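Side-chain contacts in geranylgeranyl pyrophosphate synthetase (Pyrococcus horikoshii, PDB 1WY0), which probably makes geranylgeranyl diphosphate by adding isopentenyl diphosphate units to a shorter allylic diphosphate: residues E252-E256 / K257-R261; G235-R239 / K240-T244; L17-E20 / K21-L25. All coordinates share one frame; numbering follows the deposited sequence.

Interaction 1 (E252-E256 / K257-R261)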
loop_
_atom_site.group_PDB
_atom_site.type_symbol
_atom_site.label_atom_id
_atom_site.label_comp_id
_atom_site.label_asym_id
_atom_site.label_seq_id
_atom_site.Cartn_x
_atom_site.Cartn_y
_atom_site.Cartn_z
ATOM N N GLU A 252 -6.201 -30.886 15.547
ATOM C CA GLU A 252 -5.468 -32.033 15.020
ATOM C C GLU A 252 -5.549 -33.263 15.940
ATOM O O GLU A 252 -5.431 -34.403 15.511
ATOM C CB GLU A 252 -4.006 -31.641 14.796
ATOM C CG GLU A 252 -3.401 -32.389 13.602
ATOM C CD GLU A 252 -2.271 -31.584 13.001
ATOM O OE1 GLU A 252 -2.541 -30.558 12.394
ATOM O OE2 GLU A 252 -1.123 -32.029 13.098
ATOM N N ASN A 253 -5.742 -33.010 17.246
ATOM C CA ASN A 253 -5.603 -34.119 18.182
ATOM C C ASN A 253 -6.914 -34.546 18.860
ATOM O O ASN A 253 -7.017 -35.627 19.434
ATOM C CB ASN A 253 -4.564 -33.717 19.229
ATOM C CG ASN A 253 -3.181 -34.033 18.716
ATOM O OD1 ASN A 253 -2.733 -35.177 18.713
ATOM N ND2 ASN A 253 -2.449 -32.957 18.370
ATOM N N ALA A 254 -7.926 -33.659 18.823
ATOM C CA ALA A 254 -9.122 -33.927 19.627
ATOM C C ALA A 254 -10.095 -34.925 18.976
ATOM O O ALA A 254 -10.158 -35.069 17.761
ATOM C CB ALA A 254 -9.832 -32.607 19.908
ATOM N N ASP A 255 -10.875 -35.651 19.779
ATOM C CA ASP A 255 -11.832 -36.610 19.235
ATOM C C ASP A 255 -13.031 -35.817 18.736
ATOM O O ASP A 255 -13.183 -34.646 19.066
ATOM C CB ASP A 255 -12.275 -37.628 20.298
ATOM C CG ASP A 255 -12.944 -36.977 21.494
ATOM O OD1 ASP A 255 -13.950 -36.259 21.312
ATOM O OD2 ASP A 255 -12.469 -37.192 22.628
ATOM N N GLU A 256 -13.877 -36.459 17.942
ATOM C CA GLU A 256 -15.043 -35.797 17.375
ATOM C C GLU A 256 -15.960 -35.112 18.370
ATOM O O GLU A 256 -16.408 -33.987 18.139
ATOM C CB GLU A 256 -15.847 -36.792 16.542
ATOM C CG GLU A 256 -15.318 -36.931 15.137
ATOM C CD GLU A 256 -15.306 -35.600 14.415
ATOM O OE1 GLU A 256 -16.370 -34.944 14.368
ATOM O OE2 GLU A 256 -14.231 -35.207 13.910
ATOM N N LYS A 257 -16.246 -35.785 19.475
ATOM C CA LYS A 257 -17.122 -35.251 20.476
ATOM C C LYS A 257 -16.607 -33.887 20.978
ATOM O O LYS A 257 -17.320 -32.897 21.075
ATOM C CB LYS A 257 -17.113 -36.300 21.584
ATOM C CG LYS A 257 -18.246 -36.128 22.565
ATOM C CD LYS A 257 -17.999 -36.833 23.902
ATOM C CE LYS A 257 -18.081 -35.836 25.068
ATOM N NZ LYS A 257 -17.403 -36.383 26.246
ATOM N N ASP A 258 -15.323 -33.858 21.306
ATOM C CA ASP A 258 -14.720 -32.644 21.816
ATOM C C ASP A 258 -14.640 -31.540 20.770
ATOM O O ASP A 258 -14.990 -30.397 21.061
ATOM C CB ASP A 258 -13.348 -32.960 22.414
ATOM C CG ASP A 258 -13.446 -33.897 23.621
ATOM O OD1 ASP A 258 -14.489 -33.871 24.296
ATOM O OD2 ASP A 258 -12.487 -34.649 23.899
ATOM N N LYS A 259 -14.215 -31.880 19.554
ATOM C CA LYS A 259 -14.155 -30.995 18.393
ATOM C C LYS A 259 -15.457 -30.209 18.203
ATOM O O LYS A 259 -15.460 -29.002 17.999
ATOM C CB LYS A 259 -13.876 -31.849 17.156
ATOM C CG LYS A 259 -12.379 -32.035 16.902
ATOM C CD LYS A 259 -12.048 -32.102 15.410
ATOM C CE LYS A 259 -11.182 -33.316 15.054
ATOM N NZ LYS A 259 -12.031 -34.397 14.555
ATOM N N GLN A 260 -16.537 -30.986 18.196
ATOM C CA GLN A 260 -17.874 -30.445 17.935
ATOM C C GLN A 260 -18.375 -29.551 19.066
ATOM O O GLN A 260 -19.042 -28.553 18.829
ATOM C CB GLN A 260 -18.876 -31.581 17.713
ATOM C CG GLN A 260 -18.499 -32.531 16.587
ATOM C CD GLN A 260 -18.243 -31.804 15.284
ATOM O OE1 GLN A 260 -19.124 -31.115 14.763
ATOM N NE2 GLN A 260 -17.033 -31.950 14.749
ATOM N N ARG A 261 -18.068 -29.923 20.299
ATOM C CA ARG A 261 -18.482 -29.059 21.401
ATOM C C ARG A 261 -17.663 -27.762 21.420
ATOM O O ARG A 261 -18.157 -26.662 21.645
ATOM C CB ARG A 261 -18.277 -29.845 22.697
ATOM C CG ARG A 261 -18.684 -29.059 23.941
ATOM C CD ARG A 261 -20.042 -28.374 23.779
ATOM N NE ARG A 261 -20.455 -27.751 25.038
ATOM C CZ ARG A 261 -21.456 -26.860 24.989
ATOM N NH1 ARG A 261 -22.041 -26.584 23.837
ATOM N NH2 ARG A 261 -21.836 -26.235 26.105
HETATM O O HOH W 1 -14.525 -37.535 25.059
#

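Interaction 2 (G235-R239 / K240-T244)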
loop_
_atom_site.group_PDB
_atom_site.type_symbol
_atom_site.label_atom_id
_atom_site.label_comp_id
_atom_site.label_asym_id
_atom_site.label_seq_id
_atom_site.Cartn_x
_atom_site.Cartn_y
_atom_site.Cartn_z
ATOM N N GLY A 235 -9.002 -15.777 27.301
ATOM C CA GLY A 235 -9.820 -16.448 26.294
ATOM C C GLY A 235 -10.514 -15.461 25.354
ATOM O O GLY A 235 -11.494 -15.781 24.694
ATOM N N SER A 236 -10.069 -14.227 25.151
ATOM C CA SER A 236 -10.742 -13.377 24.181
ATOM C C SER A 236 -10.474 -13.911 22.772
ATOM O O SER A 236 -11.237 -13.645 21.849
ATOM C CB SER A 236 -10.282 -11.918 24.312
ATOM O OG SER A 236 -8.877 -11.802 24.201
ATOM N N ASP A 237 -9.392 -14.666 22.608
ATOM C CA ASP A 237 -9.089 -15.250 21.309
ATOM C C ASP A 237 -10.074 -16.392 21.038
ATOM O O ASP A 237 -10.324 -16.746 19.886
ATOM C CB ASP A 237 -7.657 -15.792 21.255
ATOM C CG ASP A 237 -6.615 -14.697 21.070
ATOM O OD1 ASP A 237 -6.984 -13.558 20.707
ATOM O OD2 ASP A 237 -5.418 -14.984 21.268
ATOM N N ILE A 238 -10.628 -16.972 22.099
ATOM C CA ILE A 238 -11.592 -18.058 21.935
ATOM C C ILE A 238 -12.920 -17.461 21.487
ATOM O O ILE A 238 -13.597 -17.979 20.595
ATOM C CB ILE A 238 -11.849 -18.811 23.258
ATOM C CG1 ILE A 238 -10.548 -19.414 23.795
ATOM C CG2 ILE A 238 -12.896 -19.902 23.034
ATOM C CD1 ILE A 238 -9.954 -20.475 22.895
ATOM N N ARG A 239 -13.282 -16.359 22.129
ATOM C CA ARG A 239 -14.500 -15.643 21.788
ATOM C C ARG A 239 -14.389 -15.080 20.376
ATOM O O ARG A 239 -15.365 -14.886 19.662
ATOM C CB ARG A 239 -14.686 -14.497 22.784
ATOM C CG ARG A 239 -14.876 -14.979 24.223
ATOM C CD ARG A 239 -16.048 -14.271 24.914
ATOM N NE ARG A 239 -15.627 -13.693 26.194
ATOM C CZ ARG A 239 -15.229 -12.406 26.191
ATOM N NH1 ARG A 239 -15.230 -11.714 25.066
ATOM N NH2 ARG A 239 -14.830 -11.834 27.331
ATOM N N LYS A 240 -13.132 -14.777 20.005
ATOM C CA LYS A 240 -12.875 -14.229 18.679
ATOM C C LYS A 240 -12.891 -15.318 17.607
ATOM O O LYS A 240 -13.021 -15.061 16.415
ATOM C CB LYS A 240 -11.497 -13.569 18.703
ATOM C CG LYS A 240 -11.582 -12.044 18.752
ATOM C CD LYS A 240 -10.433 -11.434 19.561
ATOM C CE LYS A 240 -9.126 -11.370 18.761
ATOM N NZ LYS A 240 -7.993 -11.298 19.681
ATOM N N GLY A 241 -12.716 -16.567 18.063
ATOM C CA GLY A 241 -12.502 -17.634 17.102
ATOM C C GLY A 241 -11.214 -17.384 16.317
ATOM O O GLY A 241 -11.157 -17.531 15.103
ATOM N N LYS A 242 -10.139 -16.987 16.985
ATOM C CA LYS A 242 -8.885 -16.718 16.297
ATOM C C LYS A 242 -8.103 -18.006 16.066
ATOM O O LYS A 242 -8.014 -18.841 16.956
ATOM C CB LYS A 242 -8.040 -15.754 17.130
ATOM C CG LYS A 242 -6.826 -15.215 16.424
ATOM C CD LYS A 242 -5.832 -14.653 17.440
ATOM C CE LYS A 242 -4.682 -13.960 16.755
ATOM N NZ LYS A 242 -3.628 -13.609 17.751
ATOM N N LYS A 243 -7.542 -18.160 14.865
ATOM C CA LYS A 243 -6.756 -19.343 14.533
ATOM C C LYS A 243 -5.327 -19.193 15.034
ATOM O O LYS A 243 -4.527 -18.456 14.462
ATOM C CB LYS A 243 -6.732 -19.576 13.020
ATOM C CG LYS A 243 -7.841 -20.470 12.497
ATOM C CD LYS A 243 -9.186 -19.781 12.523
ATOM C CE LYS A 243 -10.271 -20.707 12.019
ATOM N NZ LYS A 243 -11.563 -19.998 11.905
ATOM N N THR A 244 -5.017 -19.884 16.121
ATOM C CA THR A 244 -3.684 -19.846 16.706
ATOM C C THR A 244 -3.086 -21.249 16.605
ATOM O O THR A 244 -3.754 -22.176 16.158
ATOM C CB THR A 244 -3.753 -19.455 18.184
ATOM O OG1 THR A 244 -4.213 -20.578 18.947
ATOM C CG2 THR A 244 -4.720 -18.288 18.380
HETATM O O HOH W 2 -8.304 -18.884 19.660
#

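Interaction 3 (L17-E20 / K21-L25)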
loop_
_atom_site.group_PDB
_atom_site.type_symbol
_atom_site.label_atom_id
_atom_site.label_comp_id
_atom_site.label_asym_id
_atom_site.label_seq_id
_atom_site.Cartn_x
_atom_site.Cartn_y
_atom_site.Cartn_z
ATOM N N LEU A 17 16.039 8.191 18.250
ATOM C CA LEU A 17 16.602 8.471 16.934
ATOM C C LEU A 17 15.609 8.067 15.860
ATOM O O LEU A 17 15.364 8.798 14.905
ATOM C CB LEU A 17 17.893 7.674 16.727
ATOM C CG LEU A 17 18.896 7.574 17.880
ATOM C CD1 LEU A 17 19.783 6.350 17.671
ATOM C CD2 LEU A 17 19.731 8.849 17.960
ATOM N N ILE A 18 15.050 6.878 16.029
ATOM C CA ILE A 18 14.092 6.345 15.086
ATOM C C ILE A 18 12.863 7.228 15.011
ATOM O O ILE A 18 12.383 7.532 13.926
ATOM C CB ILE A 18 13.704 4.916 15.485
ATOM C CG1 ILE A 18 14.965 4.050 15.493
ATOM C CG2 ILE A 18 12.643 4.367 14.535
ATOM C CD1 ILE A 18 15.623 3.890 14.146
ATOM N N ASP A 19 12.370 7.666 16.162
ATOM C CA ASP A 19 11.180 8.501 16.175
ATOM C C ASP A 19 11.330 9.857 15.507
ATOM O O ASP A 19 10.391 10.338 14.885
ATOM C CB ASP A 19 10.651 8.669 17.604
ATOM C CG ASP A 19 9.825 7.479 18.048
ATOM O OD1 ASP A 19 9.160 6.882 17.177
ATOM O OD2 ASP A 19 9.824 7.145 19.250
ATOM N N GLU A 20 12.496 10.479 15.626
ATOM C CA GLU A 20 12.692 11.772 14.984
ATOM C C GLU A 20 12.539 11.579 13.473
ATOM O O GLU A 20 11.842 12.340 12.807
ATOM C CB GLU A 20 14.087 12.325 15.300
ATOM C CG GLU A 20 14.276 12.788 16.749
ATOM C CD GLU A 20 15.668 13.348 17.005
ATOM O OE1 GLU A 20 15.764 14.508 17.474
ATOM O OE2 GLU A 20 16.665 12.638 16.728
ATOM N N LYS A 21 13.178 10.544 12.938
ATOM C CA LYS A 21 13.106 10.267 11.506
ATOM C C LYS A 21 11.694 9.941 11.040
ATOM O O LYS A 21 11.263 10.390 9.976
ATOM C CB LYS A 21 14.055 9.124 11.135
ATOM C CG LYS A 21 15.523 9.483 11.286
ATOM C CD LYS A 21 15.841 10.797 10.591
ATOM C CE LYS A 21 17.260 11.273 10.901
ATOM N NZ LYS A 21 17.525 12.608 10.287
ATOM N N ILE A 22 10.973 9.164 11.841
ATOM C CA ILE A 22 9.611 8.800 11.498
ATOM C C ILE A 22 8.740 10.033 11.334
ATOM O O ILE A 22 8.072 10.205 10.317
ATOM C CB ILE A 22 8.972 7.895 12.581
ATOM C CG1 ILE A 22 9.496 6.465 12.433
ATOM C CG2 ILE A 22 7.449 7.934 12.468
ATOM C CD1 ILE A 22 8.975 5.514 13.473
ATOM N N PHE A 23 8.758 10.904 12.334
ATOM C CA PHE A 23 7.925 12.089 12.284
ATOM C C PHE A 23 8.390 13.215 11.377
ATOM O O PHE A 23 7.707 14.226 11.245
ATOM C CB PHE A 23 7.667 12.583 13.705
ATOM C CG PHE A 23 6.778 11.657 14.489
ATOM C CD1 PHE A 23 5.473 11.415 14.068
ATOM C CD2 PHE A 23 7.258 10.980 15.602
ATOM C CE1 PHE A 23 4.664 10.511 14.736
ATOM C CE2 PHE A 23 6.455 10.070 16.280
ATOM C CZ PHE A 23 5.154 9.835 15.845
ATOM N N GLU A 24 9.545 13.056 10.745
ATOM C CA GLU A 24 9.981 14.086 9.819
ATOM C C GLU A 24 9.476 13.627 8.456
ATOM O O GLU A 24 9.331 14.425 7.530
ATOM C CB GLU A 24 11.503 14.256 9.828
ATOM C CG GLU A 24 12.298 13.294 8.975
ATOM C CD GLU A 24 13.764 13.691 8.918
ATOM O OE1 GLU A 24 14.306 14.078 9.977
ATOM O OE2 GLU A 24 14.370 13.614 7.824
ATOM N N LEU A 25 9.199 12.326 8.355
ATOM C CA LEU A 25 8.657 11.732 7.137
ATOM C C LEU A 25 7.140 11.935 7.142
ATOM O O LEU A 25 6.545 12.219 6.107
ATOM C CB LEU A 25 8.982 10.237 7.065
ATOM C CG LEU A 25 10.357 9.809 6.540
ATOM C CD1 LEU A 25 10.497 8.314 6.681
ATOM C CD2 LEU A 25 10.517 10.210 5.077
#

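Interaction 1 (E252-E256 / K257-R261)
Lys259 N bonds to Asp255 O at 3.0 Å, and Gln260 N bonds to Glu256 O. These are the opening backbone bonds of helix 256-264. The chain has just left helix 245-253 at Ala254, and Asp255 is the N-cap of the next helix. Its side chain reaches forward to the first turn of the new helix. CG sits between the backbone N and the carbonyl carbon, chi1 60°, and this brings Asp255 OD1 to Asp258 N at 2.8 Å. The bond is nearly straight, 168° at the hydrogen, and the donor lies almost in line with the C-O bond of the carboxylate. The other oxygen, Asp255 OD2, takes a water that also makes a weak bond to Lys257 NZ. Asp255 OD2 also lies 2.8 Å from Asp258 OD2, with the two carboxylate planes 42° apart. Asp258 OD2 has further partners beyond this turn: a salt bridge to Lys296 and a hydrogen bond with the Tyr297 hydroxyl. On another side of the turn, Lys259 bends back at chi2, chi3 and chi4. Lys259 CG packs 4.0 Å from Ala254 CB, and Lys259 CE comes 3.4 Å from Ala254 O. NZ ends in a salt bridge with Glu256 OE2, modelled so short that its exact length is doubtful. With an alanine here in place of Asp255, Asp258 N would probably lose its capping acceptor, and the water one of its two partners. Two acidic groups this close should repel each other if both are charged. The ammonium of Lys296 probably offsets this, and one carboxylate may hold its proton more readily than a lone aspartate would. The Glu256 and Lys259 pair adds opposite charges to the same first turn.

Interaction 2 (G235-R239 / K240-T244)
A Schellman motif ends the short helix 236-240, with Gly241 as its C-prime residue. Lys242 N reaches back to Asp237 O at 2.9 Å in an almost straight bond, 177° at the hydrogen. Inside it, Gly241 N makes a weak bond to Ile238 O. Gly241 has positive phi, a backbone shape that glycine adopts easily. A water ties the turn further: it donates to Lys242 O at 2.7 Å and weakly to Asp237 O. One residue before Asp237, Ser236 O accepts from Lys240 N, but the donor is tilted 33° from the carbonyl plane. The side chains of Lys240 and Lys242 run beside that of Asp237 and point the same way as it does. Lys240 bends at chi2 and chi3, passes Ser236 O with CD at 3.3 Å, and sets NZ 2.7 Å from Asp237 OD1. This is a salt bridge, met nearly in line with the C-O bond. The turn adjoins the second aspartate-rich motif of the polyprenyl synthetase fold, on helix 197-224. In relatives this motif binds the magnesium ions that hold the allylic diphosphate. Asp219 and Asp222 belong to it: Asp222 accepts from Asp237 N, and Asp219 pairs with Lys242 NZ. Lys242 reaches that partner as an extended chain. Lys242 CD passes 3.6 Å from Asp237 OD1, so methylene lies alongside the carboxylate. The Lys242 NZ ammonium stays 4.2 Å from Asp237 OD2, beyond a salt bridge. Past the turn, Thr244 brings CG2 to 4.4 Å from Asp237 OD2, while its hydroxyl caps Val247 N at the start of helix 245-253.

Interaction 3 (L17-E20 / K21-L25)
Ile18 and Ile22 meet one turn apart near the C-terminal end of helix 3-25, their side chains crossing at a slant. The touching atoms are the CG2 branch of Ile18 and the CD1 end of Ile22, 4.0 Å apart. In Ile18 this branch stands anti to the backbone N, while CG1 lies beside it, chi1 -60°. Ile18 also packs on Pro51 and Leu55 of helix 49-57. Asp19 lies alongside Ile22 and points the same way. Asp19 OD1 is 4.0 Å from Ile22 CD1, and the same OD1 forms a salt bridge with Arg48. Phe23 follows on the next position of the helix. Phe23 N bonds to Asp19 O at 3.1 Å, with the donor tilted 26° from the carbonyl plane. Asp19 O also lies 3.3 Å from Phe23 CD2, approaching the ring obliquely. One face of the Phe23 ring receives Ile22 CG2, 4.2 Å above the plane and over its centre. Pro42 and Leu43 also touch the phenyl group. On a further side of the helix Lys21 and Glu24 form a charged pair. Lys21 NZ makes a rather long salt bridge to Glu24 OE1, at 3.6 Å, and Glu24 OE2 is paired with Arg127. Ile18 joins the helix to helix 49-57, and the phenyl ring packs on the loop before that helix. Asp19 fixes one side of Arg48, which sits in the conserved Gly-Gly-Lys-Arg motif. Relatives bind isopentenyl diphosphate chiefly through the lysine next to it and the arginine two places on, so any effect of Asp19 on that site would be indirect.

In the fold
All three contacts are local, and none touches another. Interaction 2 adjoins the second aspartate-rich motif through Asp219 and Asp222, so it lies closest in role to the probable active site. Interaction 1 follows it in the chain, where helix 245-253 ends and helix 256-264 begins; their centres are about 17 Å apart and both lie on the same side of the chain's centre. Interaction 3 lies on the opposite side, with its centre about 35 Å from that of interaction 2 and about 50 Å from that of interaction 1. It reaches Arg48 from there. Mercury is bound at Tyr81 and Cys150, residues that belong to none of these segments.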